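Local structure of glycerol dehydrogenase (Schizosaccharomyces pombe, 1TA9) at residues K87-K92 with P208-I213. The protein catalyses the NAD-dependent oxidation of glycerol to dihydroxyacetone, probably with a zinc ion as cofactor, and serves in the assimilation of glycerol. Residues are numbered along the deposited sequence; the frame is centred on the assembly and turned at random.
Sequences KKWATK and PNLIFI
Trp89 reaches across to Asn209 and Leu210 with its indole nitrogen and the adjoining benzo carbons, the nitrogen meeting the first and the benzo ring chiefly the second. CB of Asn209 sits obliquely above the rim of the indole, 3.6 Å from Trp89 NE1, while CB of Lys88 lies above the rim on the other side. The Asn209 amide is turned 68° from the indole plane, so the two flat groups do not stack. Leu210 approaches the six-membered ring: its CB is 3.5 Å from Trp89 CH2. CG anti to the backbone N (chi1 166°) sends the branch toward the ring, and CD2 comes within 3.6 Å of Trp89 CZ3, the side chain crossing the indole at about a right angle. In this NAD-binding half of an iron-containing alcohol dehydrogenase, the loop between helix 82-86 and strand 93-98 is thereby packed against Asn209 and the first residue of strand 210-214, which runs parallel between 71-75 and 172-176. A leucine suits this buried place, its branched chain also touching Val73 and Ile173 on the neighbouring strands. Polar ends are joined through Gln70 of the same chain, whose OE1 accepts hydrogen bonds from Trp89 NE1 and Asn209 ND2; asparagine suits its place because its OD1 also takes the backbone N-H of Ser172. Tryptophan supplies a broad apolar plate and a donor together, and an alanine here would probably leave Leu210 without its aromatic neighbour and Gln70 with one donor fewer. Leu206 of the second subunit also packs on Trp89, and Lys88 NZ hydrogen-bonds to the carbonyl oxygen of Pro205 in that subunit.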
ATOM      1  N   LYS B  87     -25.815 -11.428  44.835  1.00 19.62           N
ATOM      2  CA  LYS B  87     -26.488 -12.671  45.215  1.00 19.76           C
ATOM      3  C   LYS B  87     -25.737 -13.928  44.788  1.00 19.87           C
ATOM      4  O   LYS B  87     -25.992 -15.017  45.309  1.00 20.00           O
ATOM      5  CB  LYS B  87     -27.912 -12.705  44.647  1.00 19.96           C
ATOM      6  CG  LYS B  87     -28.001 -12.950  43.147  1.00 20.27           C
ATOM      7  CD  LYS B  87     -29.454 -12.971  42.691  1.00 21.00           C
ATOM      8  CE  LYS B  87     -29.572 -13.316  41.211  1.00 21.25           C
ATOM      9  NZ  LYS B  87     -30.993 -13.310  40.752  1.00 21.80           N
ATOM     10  N   LYS B  88     -24.813 -13.781  43.840  1.00 19.71           N
ATOM     11  CA  LYS B  88     -24.033 -14.918  43.364  1.00 19.51           C
ATOM     12  C   LYS B  88     -23.082 -15.425  44.444  1.00 19.41           C
ATOM     13  O   LYS B  88     -22.674 -16.589  44.425  1.00 19.56           O
ATOM     14  CB  LYS B  88     -23.230 -14.531  42.117  1.00 19.59           C
ATOM     15  CG  LYS B  88     -24.080 -14.200  40.893  1.00 19.71           C
ATOM     16  CD  LYS B  88     -23.218 -13.674  39.749  1.00 20.00           C
ATOM     17  CE  LYS B  88     -24.055 -13.375  38.516  1.00 20.07           C
ATOM     18  NZ  LYS B  88     -24.578 -14.619  37.884  1.00 20.12           N
ATOM     19  N   TRP B  89     -22.729 -14.553  45.385  1.00 19.20           N
ATOM     20  CA  TRP B  89     -21.816 -14.922  46.466  1.00 18.97           C
ATOM     21  C   TRP B  89     -22.441 -14.847  47.853  1.00 19.30           C
ATOM     22  O   TRP B  89     -22.012 -15.553  48.768  1.00 19.31           O
ATOM     23  CB  TRP B  89     -20.578 -14.024  46.442  1.00 18.32           C
ATOM     24  CG  TRP B  89     -19.747 -14.194  45.218  1.00 17.73           C
ATOM     25  CD1 TRP B  89     -18.781 -15.135  45.002  1.00 17.66           C
ATOM     26  CD2 TRP B  89     -19.848 -13.435  44.012  1.00 17.38           C
ATOM     27  NE1 TRP B  89     -18.275 -15.009  43.727  1.00 17.44           N
ATOM     28  CE2 TRP B  89     -18.913 -13.972  43.099  1.00 17.27           C
ATOM     29  CE3 TRP B  89     -20.639 -12.351  43.611  1.00 17.41           C
ATOM     30  CZ2 TRP B  89     -18.750 -13.463  41.807  1.00 17.12           C
ATOM     31  CZ3 TRP B  89     -20.476 -11.843  42.323  1.00 17.33           C
ATOM     32  CH2 TRP B  89     -19.537 -12.403  41.439  1.00 17.30           C
ATOM     33  N   ALA B  90     -23.444 -13.991  48.014  1.00 19.52           N
ATOM     34  CA  ALA B  90     -24.089 -13.833  49.312  1.00 19.86           C
ATOM     35  C   ALA B  90     -25.538 -13.374  49.206  1.00 20.16           C
ATOM     36  O   ALA B  90     -25.845 -12.426  48.482  1.00 20.06           O
ATOM     37  CB  ALA B  90     -23.300 -12.844  50.154  1.00 19.72           C
ATOM     38  N   THR B  91     -26.424 -14.049  49.934  1.00 20.50           N
ATOM     39  CA  THR B  91     -27.838 -13.690  49.938  1.00 21.01           C
ATOM     40  C   THR B  91     -28.320 -13.384  51.352  1.00 21.22           C
ATOM     41  O   THR B  91     -29.460 -12.955  51.538  1.00 21.40           O
ATOM     42  CB  THR B  91     -28.726 -14.824  49.372  1.00 21.13           C
ATOM     43  OG1 THR B  91     -28.599 -15.991  50.193  1.00 21.49           O
ATOM     44  CG2 THR B  91     -28.323 -15.169  47.951  1.00 21.54           C
ATOM     45  N   LYS B  92     -27.456 -13.590  52.345  1.00 21.23           N
ATOM     46  CA  LYS B  92     -27.838 -13.362  53.738  1.00 21.43           C
ATOM     47  C   LYS B  92     -27.105 -12.235  54.461  1.00 21.52           C
ATOM     48  O   LYS B  92     -27.737 -11.389  55.094  1.00 21.47           O
ATOM     49  CB  LYS B  92     -27.682 -14.662  54.535  1.00 21.58           C
ATOM     50  N   PRO B 208      -9.862 -10.916  42.981  1.00 14.28           N
ATOM     51  CA  PRO B 208     -11.112 -10.552  43.653  1.00 14.07           C
ATOM     52  C   PRO B 208     -12.195 -11.242  42.828  1.00 14.06           C
ATOM     53  O   PRO B 208     -12.025 -11.433  41.623  1.00 13.93           O
ATOM     54  CB  PRO B 208     -11.154  -9.037  43.502  1.00 14.35           C
ATOM     55  CG  PRO B 208      -9.700  -8.667  43.549  1.00 14.64           C
ATOM     56  CD  PRO B 208      -9.052  -9.722  42.681  1.00 14.23           C
ATOM     57  N   ASN B 209     -13.304 -11.604  43.458  1.00 13.78           N
ATOM     58  CA  ASN B 209     -14.351 -12.315  42.744  1.00 13.60           C
ATOM     59  C   ASN B 209     -15.169 -11.475  41.772  1.00 13.63           C
ATOM     60  O   ASN B 209     -15.484 -11.926  40.670  1.00 13.10           O
ATOM     61  CB  ASN B 209     -15.256 -13.013  43.753  1.00 13.79           C
ATOM     62  CG  ASN B 209     -14.468 -13.886  44.713  1.00 13.99           C
ATOM     63  OD1 ASN B 209     -13.796 -13.385  45.618  1.00 14.17           O
ATOM     64  ND2 ASN B 209     -14.524 -15.193  44.505  1.00 14.09           N
ATOM     65  N   LEU B 210     -15.506 -10.257  42.175  1.00 13.49           N
ATOM     66  CA  LEU B 210     -16.286  -9.369  41.326  1.00 13.50           C
ATOM     67  C   LEU B 210     -15.784  -7.937  41.377  1.00 13.33           C
ATOM     68  O   LEU B 210     -15.508  -7.410  42.453  1.00 13.54           O
ATOM     69  CB  LEU B 210     -17.761  -9.375  41.756  1.00 13.77           C
ATOM     70  CG  LEU B 210     -18.667  -8.260  41.203  1.00 13.78           C
ATOM     71  CD1 LEU B 210     -18.923  -8.463  39.720  1.00 13.74           C
ATOM     72  CD2 LEU B 210     -19.992  -8.255  41.964  1.00 14.22           C
ATOM     73  N   ILE B 211     -15.638  -7.325  40.205  1.00 13.04           N
ATOM     74  CA  ILE B 211     -15.258  -5.918  40.115  1.00 12.78           C
ATOM     75  C   ILE B 211     -16.574  -5.311  39.632  1.00 12.80           C
ATOM     76  O   ILE B 211     -17.080  -5.668  38.569  1.00 12.42           O
ATOM     77  CB  ILE B 211     -14.121  -5.671  39.104  1.00 12.69           C
ATOM     78  CG1 ILE B 211     -12.753  -5.913  39.766  1.00 12.81           C
ATOM     79  CG2 ILE B 211     -14.137  -4.215  38.664  1.00 12.21           C
ATOM     80  CD1 ILE B 211     -12.610  -7.216  40.515  1.00 12.82           C
ATOM     81  N   PHE B 212     -17.128  -4.410  40.435  1.00 13.07           N
ATOM     82  CA  PHE B 212     -18.433  -3.805  40.180  1.00 13.37           C
ATOM     83  C   PHE B 212     -18.270  -2.294  40.057  1.00 13.67           C
ATOM     84  O   PHE B 212     -17.878  -1.627  41.013  1.00 13.44           O
ATOM     85  CB  PHE B 212     -19.336  -4.186  41.364  1.00 13.93           C
ATOM     86  CG  PHE B 212     -20.792  -3.857  41.183  1.00 14.29           C
ATOM     87  CD1 PHE B 212     -21.403  -3.936  39.941  1.00 14.66           C
ATOM     88  CD2 PHE B 212     -21.568  -3.527  42.291  1.00 14.39           C
ATOM     89  CE1 PHE B 212     -22.773  -3.690  39.803  1.00 15.03           C
ATOM     90  CE2 PHE B 212     -22.930  -3.281  42.164  1.00 14.97           C
ATOM     91  CZ  PHE B 212     -23.535  -3.362  40.917  1.00 14.75           C
ATOM     92  N   ILE B 213     -18.575  -1.762  38.876  1.00 13.65           N
ATOM     93  CA  ILE B 213     -18.408  -0.333  38.621  1.00 14.11           C
ATOM     94  C   ILE B 213     -19.674   0.386  38.186  1.00 13.93           C
ATOM     95  O   ILE B 213     -20.325  -0.020  37.224  1.00 14.23           O
ATOM     96  CB  ILE B 213     -17.355  -0.094  37.510  1.00 14.49           C
ATOM     97  CG1 ILE B 213     -16.049  -0.799  37.867  1.00 15.25           C
ATOM     98  CG2 ILE B 213     -17.121   1.409  37.315  1.00 14.85           C
ATOM     99  CD1 ILE B 213     -15.011  -0.739  36.764  1.00 15.86           C
TER